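Local coordinates for putative transcriptional regulator, sugar-binding family (Arthrobacter aurescens, PDB 3NZE), which probably regulates transcription as a SorC-family DNA-binding protein whose sugar-binding domain is thought to sense a carbohydrate effector, at residues Ala154-Gly159 and Arg224-Val229; Ala149-Ala154 and Glu218-Val223; Asp127-Lys132 and Asn209-Gly214. All blocks are in the same frame, centred on the assembly; numbering follows the deposited sequence.

Contact 1 of 3, residues Ala154-Gly159 and Arg224-Val229; sequences AIFGVG and RRRICV
Phe156 holds its CG between the backbone N and the carbonyl carbon (chi1 52°), which swings the ring across to the neighbouring strand, while Cys228 sets SG opposite its own backbone N (chi1 179°), close to the ring's rim. CE1 of Phe156 packs on CB of Cys228 at 3.6 Å, and the sulfur adds an oblique sulfur-aromatic contact, SG lying 4.9 Å from the ring centroid. The carbonyl oxygen of Ile227 sits over one face of the ring, displaced toward its rim, whereas CB of Arg226 meets the ring edge at CE2. The Phe156 ring and the Arg226 side chain lie side by side, ring and guanidinium planes 11° apart; the guanidinium itself bonds the carbonyls of Val223, Gly246 and Leu247. Beyond Phe156, CG2 of Val158 approaches SG of Cys228 to 3.4 Å.

Beneath these side chains the strands run parallel. Ala154 N donates to Arg225 O, and Ala154 O receives Ile227 N at 2.8 Å in an almost straight bond. Phe156 repeats the pattern, its N giving to Ile227 O and its O accepting from Val229 N. Two residues on, at Val158, a water takes over, accepting from Val158 N and donating to Val229 O at 2.7 Å.

Ala154, Phe156, Arg226 and Cys228 share one face of the sheet; Ile155 and Ile227 occupy the other, with CG2 of Ile155 4.3 Å from CB of Ile227. Both isoleucines rest on Ile50 of helix 35-50, and Ile155 also reaches Leu68 of helix 66-73. The pair lies inside the sheet, with strand 59-62 beside 153-160 and strand 250-254 beside 225-230.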
ATOM      1  N   ALA A 154      -6.857   4.227   5.166  1.00 16.51           N
ATOM      2  CA  ALA A 154      -5.516   3.692   4.902  1.00 17.04           C
ATOM      3  C   ALA A 154      -5.288   3.785   3.408  1.00 17.94           C
ATOM      4  O   ALA A 154      -6.193   3.510   2.635  1.00 17.40           O
ATOM      5  CB  ALA A 154      -5.411   2.238   5.350  1.00 15.75           C
ATOM      6  N   ILE A 155      -4.087   4.180   2.999  1.00 15.02           N
ATOM      7  CA  ILE A 155      -3.777   4.281   1.577  1.00 12.35           C
ATOM      8  C   ILE A 155      -2.506   3.519   1.317  1.00 14.99           C
ATOM      9  O   ILE A 155      -1.508   3.737   2.002  1.00 15.82           O
ATOM     10  CB  ILE A 155      -3.554   5.744   1.141  1.00 18.81           C
ATOM     11  CG1 ILE A 155      -4.694   6.633   1.642  1.00 18.29           C
ATOM     12  CG2 ILE A 155      -3.431   5.827  -0.384  1.00 16.48           C
ATOM     13  CD1 ILE A 155      -4.453   8.132   1.457  1.00 17.85           C
ATOM     14  N   PHE A 156      -2.527   2.637   0.324  1.00 16.07           N
ATOM     15  CA  PHE A 156      -1.395   1.742   0.104  1.00 15.88           C
ATOM     16  C   PHE A 156      -1.322   1.179  -1.301  1.00 16.65           C
ATOM     17  O   PHE A 156      -2.336   1.036  -1.987  1.00 17.09           O
ATOM     18  CB  PHE A 156      -1.413   0.574   1.098  1.00 16.21           C
ATOM     19  CG  PHE A 156      -2.730  -0.174   1.153  1.00 13.54           C
ATOM     20  CD1 PHE A 156      -2.994  -1.224   0.280  1.00 13.02           C
ATOM     21  CD2 PHE A 156      -3.685   0.173   2.090  1.00 15.46           C
ATOM     22  CE1 PHE A 156      -4.202  -1.921   0.345  1.00 16.57           C
ATOM     23  CE2 PHE A 156      -4.898  -0.522   2.168  1.00 16.84           C
ATOM     24  CZ  PHE A 156      -5.151  -1.571   1.293  1.00 18.56           C
ATOM     25  N   GLY A 157      -0.105   0.827  -1.705  1.00 13.98           N
ATOM     26  CA  GLY A 157       0.105   0.024  -2.893  1.00 15.53           C
ATOM     27  C   GLY A 157       0.251  -1.443  -2.502  1.00 16.01           C
ATOM     28  O   GLY A 157      -0.010  -1.830  -1.361  1.00 19.16           O
ATOM     29  N   VAL A 158       0.664  -2.269  -3.456  1.00 15.73           N
ATOM     30  CA  VAL A 158       0.787  -3.703  -3.216  1.00 19.00           C
ATOM     31  C   VAL A 158       2.114  -4.205  -3.768  1.00 21.08           C
ATOM     32  O   VAL A 158       2.446  -3.945  -4.929  1.00 23.85           O
ATOM     33  CB  VAL A 158      -0.355  -4.485  -3.903  1.00 20.81           C
ATOM     34  CG1 VAL A 158      -0.236  -5.984  -3.623  1.00 24.84           C
ATOM     35  CG2 VAL A 158      -1.710  -3.980  -3.423  1.00 20.56           C
ATOM     36  N   GLY A 159       2.872  -4.914  -2.934  1.00 18.86           N
ATOM     37  CA  GLY A 159       4.067  -5.592  -3.397  1.00 21.55           C
ATOM     38  C   GLY A 159       3.670  -6.922  -4.004  1.00 21.80           C
ATOM     39  O   GLY A 159       2.635  -7.490  -3.646  1.00 22.79           O
ATOM     40  N   ARG A 224     -12.048   2.107   8.128  1.00 20.55           N
ATOM     41  CA  ARG A 224     -13.269   2.393   7.374  1.00 26.98           C
ATOM     42  C   ARG A 224     -13.122   2.357   5.849  1.00 22.17           C
ATOM     43  O   ARG A 224     -13.883   1.675   5.162  1.00 21.88           O
ATOM     44  CB  ARG A 224     -13.881   3.718   7.805  1.00 24.29           C
ATOM     45  CG  ARG A 224     -15.345   3.783   7.437  1.00 27.68           C
ATOM     46  CD  ARG A 224     -15.937   5.132   7.725  1.00 33.84           C
ATOM     47  NE  ARG A 224     -15.608   6.077   6.674  1.00 36.04           N
ATOM     48  CZ  ARG A 224     -14.727   7.054   6.821  1.00 28.22           C
ATOM     49  NH1 ARG A 224     -14.479   7.884   5.818  1.00 24.19           N
ATOM     50  NH2 ARG A 224     -14.110   7.200   7.981  1.00 27.80           N
ATOM     51  N   ARG A 225     -12.164   3.108   5.325  1.00 16.37           N
ATOM     52  CA  ARG A 225     -11.862   3.082   3.904  1.00 15.44           C
ATOM     53  C   ARG A 225     -10.394   2.701   3.706  1.00 16.40           C
ATOM     54  O   ARG A 225      -9.503   3.252   4.358  1.00 18.45           O
ATOM     55  CB  ARG A 225     -12.141   4.446   3.251  1.00 22.36           C
ATOM     56  CG  ARG A 225     -13.604   4.930   3.334  1.00 24.40           C
ATOM     57  CD  ARG A 225     -14.566   4.059   2.517  1.00 19.12           C
ATOM     58  NE  ARG A 225     -14.536   4.321   1.075  1.00 20.63           N
ATOM     59  CZ  ARG A 225     -15.302   5.216   0.444  1.00 22.40           C
ATOM     60  NH1 ARG A 225     -16.164   5.966   1.122  1.00 24.73           N
ATOM     61  NH2 ARG A 225     -15.207   5.363  -0.874  1.00 20.64           N
ATOM     62  N   ARG A 226     -10.157   1.762   2.794  1.00 14.65           N
ATOM     63  CA  ARG A 226      -8.810   1.313   2.470  1.00 12.46           C
ATOM     64  C   ARG A 226      -8.603   1.477   0.972  1.00 17.83           C
ATOM     65  O   ARG A 226      -9.226   0.783   0.166  1.00 18.00           O
ATOM     66  CB  ARG A 226      -8.602  -0.150   2.875  1.00 12.53           C
ATOM     67  CG  ARG A 226      -8.482  -0.361   4.379  1.00 16.32           C
ATOM     68  CD  ARG A 226      -9.763  -0.866   4.977  1.00 19.01           C
ATOM     69  NE  ARG A 226     -10.159  -2.154   4.406  1.00 20.09           N
ATOM     70  CZ  ARG A 226     -11.300  -2.765   4.688  1.00 19.64           C
ATOM     71  NH1 ARG A 226     -11.593  -3.926   4.111  1.00 19.94           N
ATOM     72  NH2 ARG A 226     -12.151  -2.213   5.539  1.00 18.45           N
ATOM     73  N   ILE A 227      -7.736   2.410   0.603  1.00 15.94           N
ATOM     74  CA  ILE A 227      -7.563   2.774  -0.801  1.00 15.69           C
ATOM     75  C   ILE A 227      -6.306   2.097  -1.299  1.00 17.76           C
ATOM     76  O   ILE A 227      -5.206   2.376  -0.820  1.00 16.13           O
ATOM     77  CB  ILE A 227      -7.434   4.301  -1.013  1.00 16.71           C
ATOM     78  CG1 ILE A 227      -8.709   5.031  -0.580  1.00 24.54           C
ATOM     79  CG2 ILE A 227      -7.207   4.628  -2.474  1.00 18.08           C
ATOM     80  CD1 ILE A 227      -8.843   5.240   0.892  1.00 31.16           C
ATOM     81  N   CYS A 228      -6.494   1.196  -2.253  1.00 14.96           N
ATOM     82  CA  CYS A 228      -5.429   0.356  -2.774  1.00 13.37           C
ATOM     83  C   CYS A 228      -5.098   0.797  -4.191  1.00 14.05           C
ATOM     84  O   CYS A 228      -5.985   0.874  -5.052  1.00 15.17           O
ATOM     85  CB  CYS A 228      -5.906  -1.100  -2.763  1.00 13.54           C
ATOM     86  SG  CYS A 228      -4.704  -2.268  -3.412  1.00 19.34           S
ATOM     87  N   VAL A 229      -3.824   1.087  -4.448  1.00 12.19           N
ATOM     88  CA  VAL A 229      -3.432   1.641  -5.742  1.00 13.27           C
ATOM     89  C   VAL A 229      -2.416   0.722  -6.380  1.00 18.74           C
ATOM     90  O   VAL A 229      -1.385   0.442  -5.788  1.00 18.38           O
ATOM     91  CB  VAL A 229      -2.795   3.033  -5.609  1.00 15.76           C
ATOM     92  CG1 VAL A 229      -2.473   3.582  -6.994  1.00 14.72           C
ATOM     93  CG2 VAL A 229      -3.718   3.983  -4.829  1.00 19.06           C
TER
HETATM   94  O   HOH W   1       1.048  -0.763  -5.896  1.00 17.96           O

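Contact 2 of 3, residues Ala149-Ala154 and Glu218-Val223; sequences ARMSIA and EQLRQV
Apolar contacts dominate, with Val223 at their centre and its two methyls dividing the work. CG2 presses on CG of Met151, a selenomethionine, at 3.5 Å, tighter than usual for two carbons, and the two side chains cross at about a right angle. CG1 turns to the backbone instead, lying 3.4 Å from Ser152 O and 3.7 Å from CA of Ile153. Met151 places CG between its backbone N and carbonyl carbon (chi1 69°), and its bend at chi3 carries CE over to the helix. There CE lies 4.2 Å from CD2 of Leu220; the same leucine methyl packs at 4.0 Å on CB of Ala154, closing the apolar patch next to the strand.

Polar groups meet this patch mainly through van der Waals contact. The extended Gln219 lays its amide along the border of this patch: NE2 is 3.6 Å from CE of Met151, and OE1 approaches CA and CB of Ala149.

The hydrogen bonds lie within 218-223 or lead elsewhere. Val223 N donates to Leu220 O and Gln222 N to Gln219 O, and Gln222 NE2 folds back to Glu218 O at 2.8 Å. On the other side, Ile59 N of strand 59-62 donates to Ser152 OG.

As in Rossmann-like alpha/beta domains, a helix and its connection pack over the start of a neighbouring strand: helix 217-221 and the connection after it cover the entry of strand 153-160, and the connection then runs into strand 225-230, which pairs parallel with 153-160.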
ATOM      1  N   ALA A 149      -3.606   2.653  15.083  1.00 21.89           N
ATOM      2  CA  ALA A 149      -4.777   1.863  15.464  1.00 25.45           C
ATOM      3  C   ALA A 149      -6.067   2.669  15.331  1.00 26.89           C
ATOM      4  O   ALA A 149      -7.154   2.104  15.177  1.00 29.22           O
ATOM      5  CB  ALA A 149      -4.617   1.324  16.895  1.00 25.41           C
ATOM      6  N   ARG A 150      -5.937   3.990  15.381  1.00 24.97           N
ATOM      7  CA  ARG A 150      -7.087   4.883  15.291  1.00 25.16           C
ATOM      8  C   ARG A 150      -7.341   5.414  13.880  1.00 26.77           C
ATOM      9  O   ARG A 150      -8.182   6.291  13.698  1.00 23.38           O
ATOM     10  CB  ARG A 150      -6.907   6.080  16.228  1.00 25.02           C
ATOM     11  CG  ARG A 150      -6.872   5.749  17.718  1.00 30.02           C
ATOM     12  CD  ARG A 150      -6.286   6.933  18.513  1.00 32.70           C
ATOM     13  NE  ARG A 150      -7.069   8.148  18.309  1.00 37.55           N
ATOM     14  CZ  ARG A 150      -6.622   9.385  18.507  1.00 39.81           C
ATOM     15  NH1 ARG A 150      -5.380   9.593  18.916  1.00 37.81           N
ATOM     16  NH2 ARG A 150      -7.423  10.422  18.282  1.00 42.59           N
HETATM   17  N   MSE A 151      -6.618   4.923  12.875  1.00 22.99           N
HETATM   18  CA  MSE A 151      -6.761   5.525  11.547  1.00 17.71           C
HETATM   19  C   MSE A 151      -8.176   5.415  10.958  1.00 18.87           C
HETATM   20  O   MSE A 151      -8.866   4.411  11.140  1.00 25.75           O
HETATM   21  CB  MSE A 151      -5.734   4.985  10.553  1.00 18.99           C
HETATM   22  CG  MSE A 151      -5.936   3.550  10.167  1.00 21.02           C
HETATM   23 SE   MSE A 151      -4.520   3.014   8.937  0.74 22.87          SE
HETATM   24  CE  MSE A 151      -3.865   1.478   9.945  1.00 21.51           C
ATOM     25  N   SER A 152      -8.576   6.468  10.259  1.00 17.60           N
ATOM     26  CA  SER A 152      -9.895   6.545   9.625  1.00 28.49           C
ATOM     27  C   SER A 152      -9.828   5.942   8.225  1.00 22.07           C
ATOM     28  O   SER A 152     -10.759   5.254   7.781  1.00 20.12           O
ATOM     29  CB  SER A 152     -10.351   8.005   9.516  1.00 28.52           C
ATOM     30  OG  SER A 152      -9.914   8.797  10.612  1.00 32.10           O
ATOM     31  N   ILE A 153      -8.736   6.234   7.526  1.00 17.93           N
ATOM     32  CA  ILE A 153      -8.508   5.677   6.195  0.71 15.67           C
ATOM     33  C   ILE A 153      -7.065   5.193   6.057  1.00 20.70           C
ATOM     34  O   ILE A 153      -6.163   5.641   6.781  1.00 19.25           O
ATOM     35  CB  ILE A 153      -8.872   6.663   5.035  0.71 21.64           C
ATOM     36  CG1 ILE A 153      -7.808   7.742   4.847  0.71 20.59           C
ATOM     37  CG2 ILE A 153     -10.265   7.275   5.243  0.71 24.86           C
ATOM     38  CD1 ILE A 153      -8.122   8.704   3.689  0.71 22.71           C
ATOM     39  N   ALA A 154      -6.857   4.227   5.166  1.00 16.51           N
ATOM     40  CA  ALA A 154      -5.516   3.692   4.902  1.00 17.04           C
ATOM     41  C   ALA A 154      -5.288   3.785   3.408  1.00 17.94           C
ATOM     42  O   ALA A 154      -6.193   3.510   2.635  1.00 17.40           O
ATOM     43  CB  ALA A 154      -5.411   2.238   5.350  1.00 15.75           C
ATOM     44  N   GLU A 218      -5.587  -7.861  10.027  1.00 25.89           N
ATOM     45  CA  GLU A 218      -6.769  -7.733  10.874  1.00 25.88           C
ATOM     46  C   GLU A 218      -7.065  -6.272  11.222  1.00 29.68           C
ATOM     47  O   GLU A 218      -8.208  -5.821  11.148  1.00 28.57           O
ATOM     48  CB  GLU A 218      -6.648  -8.577  12.153  1.00 32.00           C
ATOM     49  CG  GLU A 218      -7.890  -8.493  13.040  1.00 40.98           C
ATOM     50  CD  GLU A 218      -7.737  -9.228  14.363  1.00 60.05           C
ATOM     51  OE1 GLU A 218      -6.664  -9.824  14.605  1.00 67.91           O
ATOM     52  OE2 GLU A 218      -8.696  -9.203  15.167  1.00 64.58           O
ATOM     53  N   GLN A 219      -6.032  -5.525  11.591  1.00 26.32           N
ATOM     54  CA  GLN A 219      -6.210  -4.104  11.858  1.00 25.60           C
ATOM     55  C   GLN A 219      -6.669  -3.333  10.622  1.00 25.60           C
ATOM     56  O   GLN A 219      -7.576  -2.506  10.706  1.00 25.35           O
ATOM     57  CB  GLN A 219      -4.926  -3.496  12.423  1.00 29.26           C
ATOM     58  CG  GLN A 219      -5.080  -2.030  12.783  1.00 29.83           C
ATOM     59  CD  GLN A 219      -3.840  -1.469  13.456  1.00 39.99           C
ATOM     60  OE1 GLN A 219      -3.557  -1.774  14.618  1.00 45.44           O
ATOM     61  NE2 GLN A 219      -3.095  -0.647  12.729  1.00 40.77           N
ATOM     62  N   LEU A 220      -6.050  -3.594   9.470  1.00 23.52           N
ATOM     63  CA  LEU A 220      -6.474  -2.944   8.235  1.00 27.58           C
ATOM     64  C   LEU A 220      -7.941  -3.190   7.940  1.00 27.33           C
ATOM     65  O   LEU A 220      -8.666  -2.284   7.532  1.00 24.87           O
ATOM     66  CB  LEU A 220      -5.666  -3.443   7.042  1.00 33.79           C
ATOM     67  CG  LEU A 220      -4.304  -2.826   6.793  1.00 33.29           C
ATOM     68  CD1 LEU A 220      -3.816  -3.293   5.435  1.00 27.46           C
ATOM     69  CD2 LEU A 220      -4.385  -1.304   6.849  1.00 37.84           C
ATOM     70  N   ARG A 221      -8.385  -4.426   8.128  1.00 24.28           N
ATOM     71  CA  ARG A 221      -9.754  -4.755   7.775  1.00 23.89           C
ATOM     72  C   ARG A 221     -10.783  -4.011   8.625  1.00 21.69           C
ATOM     73  O   ARG A 221     -11.955  -3.989   8.282  1.00 26.26           O
ATOM     74  CB  ARG A 221      -9.985  -6.273   7.827  1.00 27.02           C
ATOM     75  CG  ARG A 221      -9.405  -7.027   6.629  1.00 30.39           C
ATOM     76  CD  ARG A 221      -9.834  -8.503   6.624  1.00 27.69           C
ATOM     77  NE  ARG A 221      -9.164  -9.283   7.658  1.00 29.81           N
ATOM     78  CZ  ARG A 221      -8.042  -9.977   7.477  1.00 28.07           C
ATOM     79  NH1 ARG A 221      -7.452 -10.010   6.290  1.00 25.20           N
ATOM     80  NH2 ARG A 221      -7.510 -10.648   8.493  1.00 29.30           N
ATOM     81  N   GLN A 222     -10.343  -3.401   9.725  1.00 25.06           N
ATOM     82  CA  GLN A 222     -11.271  -2.656  10.577  1.00 25.70           C
ATOM     83  C   GLN A 222     -11.273  -1.167  10.246  1.00 28.49           C
ATOM     84  O   GLN A 222     -12.063  -0.404  10.807  1.00 28.13           O
ATOM     85  CB  GLN A 222     -10.944  -2.842  12.067  1.00 34.72           C
ATOM     86  CG  GLN A 222     -10.485  -4.241  12.465  1.00 43.81           C
ATOM     87  CD  GLN A 222     -11.435  -5.332  12.005  1.00 46.76           C
ATOM     88  OE1 GLN A 222     -12.655  -5.157  12.020  1.00 51.69           O
ATOM     89  NE2 GLN A 222     -10.878  -6.470  11.596  1.00 37.71           N
ATOM     90  N   VAL A 223     -10.368  -0.749   9.362  1.00 22.10           N
ATOM     91  CA  VAL A 223     -10.295   0.649   8.978  1.00 19.37           C
ATOM     92  C   VAL A 223     -11.448   0.928   8.012  1.00 19.47           C
ATOM     93  O   VAL A 223     -11.800   0.084   7.183  1.00 23.98           O
ATOM     94  CB  VAL A 223      -8.942   0.979   8.339  1.00 17.68           C
ATOM     95  CG1 VAL A 223      -8.916   2.426   7.830  1.00 20.42           C
ATOM     96  CG2 VAL A 223      -7.828   0.754   9.340  1.00 19.97           C
TER

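Contact 3 of 3, residues Asp127-Lys132 and Asn209-Gly214; sequences DHASTK and NERSTG
Lys132 NZ gives a proton to water 4 at 2.7 Å and, weakly, to Ser212 O at 2.9 Å; water 4 carries the link on to Gly214 O. Asn209 O lies farther from NZ, at 3.7 Å, and probably adds to the electronegative surroundings of the charge. The lysine reaches this place fully stretched, CG opposite its backbone N (chi1 -179°) and every later torsion near 180°, and its aliphatic part passes alongside Glu210 O, which comes to 3.1 Å from CD. Water 3 ties the backbones together closer to the helix start, donating to both Ala129 O and Glu210 O. Next to it CB of Ala129 lies 3.9 Å from Glu210 O.

Arg211 works from the other end. Its CG rests against Ala129 N, and the bend at chi3 (54°) lays the guanidinium beneath the carbonyl of Asp127, whose O stands over one face, offset to the rim, 3.3 Å from NE at an angle too poor for a hydrogen bond. NE bonds instead to Phe126 O, and NH2 forms a salt bridge with Asp179. Water 2, in the guanidinium plane at its edge, lies between Arg211 NH2, from which it accepts, and Asp127 OD1; the charged groups themselves are not in contact, OD1 and NH2 being 4.9 Å apart.

His128 holds the N-cap position of helix 129-135, its carbonyl receiving Thr131 N. In the partner loop, Ser212 OG accepts from Gly214 N, closing an ST turn, and is also hydrogen-bonded to Thr194 OG1. This surface contact thus joins the N-terminal start of helix 129-135 to a loop with an ST turn that follows a 3-10 turn, bridged chiefly by long basic side chains and water.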
ATOM      1  N   ASP A 127      15.997  -7.156  10.490  1.00 20.37           N
ATOM      2  CA  ASP A 127      16.801  -8.340  10.178  1.00 21.02           C
ATOM      3  C   ASP A 127      16.441  -9.517  11.084  1.00 25.08           C
ATOM      4  O   ASP A 127      16.520 -10.680  10.672  1.00 25.13           O
ATOM      5  CB  ASP A 127      18.296  -8.044  10.371  1.00 23.44           C
ATOM      6  CG  ASP A 127      18.871  -7.142   9.290  1.00 27.11           C
ATOM      7  OD1 ASP A 127      18.149  -6.803   8.331  1.00 25.41           O
ATOM      8  OD2 ASP A 127      20.066  -6.785   9.401  1.00 26.98           O
ATOM      9  N   HIS A 128      16.060  -9.207  12.319  1.00 21.47           N
ATOM     10  CA  HIS A 128      15.804 -10.216  13.333  1.00 23.55           C
ATOM     11  C   HIS A 128      14.494  -9.933  14.045  1.00 22.39           C
ATOM     12  O   HIS A 128      14.232  -8.804  14.454  1.00 23.75           O
ATOM     13  CB  HIS A 128      16.933 -10.243  14.380  1.00 26.96           C
ATOM     14  CG  HIS A 128      18.307 -10.316  13.790  1.00 36.43           C
ATOM     15  ND1 HIS A 128      19.155  -9.230  13.742  1.00 43.47           N
ATOM     16  CD2 HIS A 128      18.981 -11.344  13.224  1.00 41.09           C
ATOM     17  CE1 HIS A 128      20.293  -9.587  13.173  1.00 44.62           C
ATOM     18  NE2 HIS A 128      20.213 -10.864  12.849  1.00 43.47           N
ATOM     19  N   ALA A 129      13.684 -10.972  14.211  1.00 24.21           N
ATOM     20  CA  ALA A 129      12.419 -10.833  14.915  1.00 23.87           C
ATOM     21  C   ALA A 129      12.616 -10.304  16.331  1.00 21.55           C
ATOM     22  O   ALA A 129      11.771  -9.565  16.836  1.00 24.23           O
ATOM     23  CB  ALA A 129      11.659 -12.159  14.932  1.00 28.46           C
ATOM     24  N   SER A 130      13.728 -10.674  16.967  1.00 20.71           N
ATOM     25  CA  SER A 130      14.001 -10.208  18.320  1.00 25.16           C
ATOM     26  C   SER A 130      14.169  -8.685  18.373  1.00 23.08           C
ATOM     27  O   SER A 130      13.890  -8.064  19.402  1.00 28.49           O
ATOM     28  CB  SER A 130      15.219 -10.922  18.931  1.00 25.27           C
ATOM     29  OG  SER A 130      16.394 -10.714  18.160  1.00 29.60           O
ATOM     30  N   THR A 131      14.619  -8.084  17.274  1.00 25.41           N
ATOM     31  CA  THR A 131      14.716  -6.627  17.233  1.00 23.73           C
ATOM     32  C   THR A 131      13.322  -6.003  17.213  1.00 25.45           C
ATOM     33  O   THR A 131      13.072  -5.008  17.893  1.00 22.94           O
ATOM     34  CB  THR A 131      15.534  -6.112  16.034  1.00 20.77           C
ATOM     35  OG1 THR A 131      16.764  -6.842  15.956  1.00 25.64           O
ATOM     36  CG2 THR A 131      15.830  -4.621  16.202  1.00 21.15           C
ATOM     37  N   LYS A 132      12.413  -6.580  16.432  1.00 24.52           N
ATOM     38  CA  LYS A 132      11.051  -6.066  16.405  1.00 25.37           C
ATOM     39  C   LYS A 132      10.430  -6.123  17.788  1.00 23.25           C
ATOM     40  O   LYS A 132       9.856  -5.139  18.250  1.00 26.03           O
ATOM     41  CB  LYS A 132      10.163  -6.826  15.425  1.00 27.83           C
ATOM     42  CG  LYS A 132       8.750  -6.244  15.409  1.00 31.98           C
ATOM     43  CD  LYS A 132       7.794  -7.027  14.553  1.00 39.43           C
ATOM     44  CE  LYS A 132       6.424  -6.368  14.567  1.00 32.69           C
ATOM     45  NZ  LYS A 132       5.486  -7.060  13.653  1.00 39.75           N
ATOM     46  N   ASN A 209       6.742 -12.148   8.570  1.00 22.14           N
ATOM     47  CA  ASN A 209       5.873 -11.159   9.200  1.00 19.43           C
ATOM     48  C   ASN A 209       6.271 -10.784  10.631  1.00 25.73           C
ATOM     49  O   ASN A 209       5.871  -9.727  11.125  1.00 27.35           O
ATOM     50  CB  ASN A 209       4.394 -11.548   9.101  1.00 21.23           C
ATOM     51  CG  ASN A 209       3.823 -11.279   7.724  1.00 20.63           C
ATOM     52  OD1 ASN A 209       4.404 -10.526   6.947  1.00 22.80           O
ATOM     53  ND2 ASN A 209       2.680 -11.902   7.410  1.00 21.28           N
ATOM     54  N   GLU A 210       7.067 -11.628  11.289  1.00 21.32           N
ATOM     55  CA  GLU A 210       7.544 -11.274  12.624  0.63 19.75           C
ATOM     56  C   GLU A 210       8.622 -10.200  12.576  1.00 23.54           C
ATOM     57  O   GLU A 210       9.030  -9.668  13.621  1.00 25.17           O
ATOM     58  CB  GLU A 210       8.060 -12.499  13.359  0.63 20.19           C
ATOM     59  CG  GLU A 210       6.986 -13.536  13.592  0.63 26.11           C
ATOM     60  CD  GLU A 210       7.486 -14.658  14.442  0.63 29.32           C
ATOM     61  OE1 GLU A 210       8.703 -14.932  14.389  0.63 33.98           O
ATOM     62  OE2 GLU A 210       6.666 -15.262  15.163  0.63 33.45           O
ATOM     63  N   ARG A 211       9.067  -9.865  11.369  1.00 19.57           N
ATOM     64  CA  ARG A 211      10.090  -8.844  11.167  1.00 21.85           C
ATOM     65  C   ARG A 211       9.527  -7.574  10.520  1.00 24.48           C
ATOM     66  O   ARG A 211      10.256  -6.609  10.262  1.00 21.68           O
ATOM     67  CB  ARG A 211      11.228  -9.416  10.320  1.00 19.92           C
ATOM     68  CG  ARG A 211      12.073 -10.444  11.072  1.00 21.37           C
ATOM     69  CD  ARG A 211      12.807 -11.356  10.120  1.00 26.87           C
ATOM     70  NE  ARG A 211      13.607 -10.609   9.157  1.00 24.51           N
ATOM     71  CZ  ARG A 211      14.231 -11.157   8.119  1.00 26.60           C
ATOM     72  NH1 ARG A 211      14.136 -12.466   7.896  1.00 26.40           N
ATOM     73  NH2 ARG A 211      14.937 -10.395   7.297  1.00 24.67           N
ATOM     74  N   SER A 212       8.223  -7.580  10.259  1.00 20.15           N
ATOM     75  CA  SER A 212       7.592  -6.445   9.602  1.00 17.71           C
ATOM     76  C   SER A 212       7.282  -5.289  10.551  1.00 20.90           C
ATOM     77  O   SER A 212       7.010  -5.502  11.731  1.00 23.01           O
ATOM     78  CB  SER A 212       6.321  -6.875   8.871  1.00 20.54           C
ATOM     79  OG  SER A 212       5.760  -5.748   8.207  1.00 24.51           O
ATOM     80  N   THR A 213       7.309  -4.066  10.019  1.00 20.98           N
ATOM     81  CA  THR A 213       6.933  -2.887  10.792  1.00 19.28           C
ATOM     82  C   THR A 213       5.488  -2.429  10.564  1.00 24.93           C
ATOM     83  O   THR A 213       5.024  -1.507  11.233  1.00 25.03           O
ATOM     84  CB  THR A 213       7.877  -1.675  10.506  1.00 19.31           C
ATOM     85  OG1 THR A 213       7.652  -1.173   9.185  1.00 19.55           O
ATOM     86  CG2 THR A 213       9.347  -2.078  10.658  1.00 17.81           C
ATOM     87  N   GLY A 214       4.778  -3.070   9.636  1.00 22.62           N
ATOM     88  CA  GLY A 214       3.450  -2.601   9.254  1.00 19.29           C
ATOM     89  C   GLY A 214       2.301  -3.165  10.087  1.00 19.28           C
ATOM     90  O   GLY A 214       2.489  -4.104  10.856  1.00 20.62           O
TER
HETATM   91  O   HOH W   2      15.798  -7.451   6.708  1.00 31.52           O
HETATM   92  O   HOH W   3       9.024 -10.417  16.330  1.00 26.78           O
HETATM   93  O   HOH W   4       4.119  -5.000  12.647  1.00 38.28           O

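In the fold
Contacts 1 and 2 form one continuous unit: they share Ala154, their centres lie 10 Å apart, and helix 217-221, packed at the start of strand 153-160, is followed after a short connection by that strand's partner, 225-230. They also touch through Arg226 CD and Leu220 O, 3.1 Å apart. Contact 3 stands off at the surface, its centre about 22 Å from that of contact 1 and 20 Å from that of contact 2, though 209-214 leads toward helix 217-221. Of the calcium sites observed for this protein, Glu118 lies about 11 Å from Met151, and Thr96 about 12 Å from Asp127, side chain to side chain; no calcium is bound to this chain.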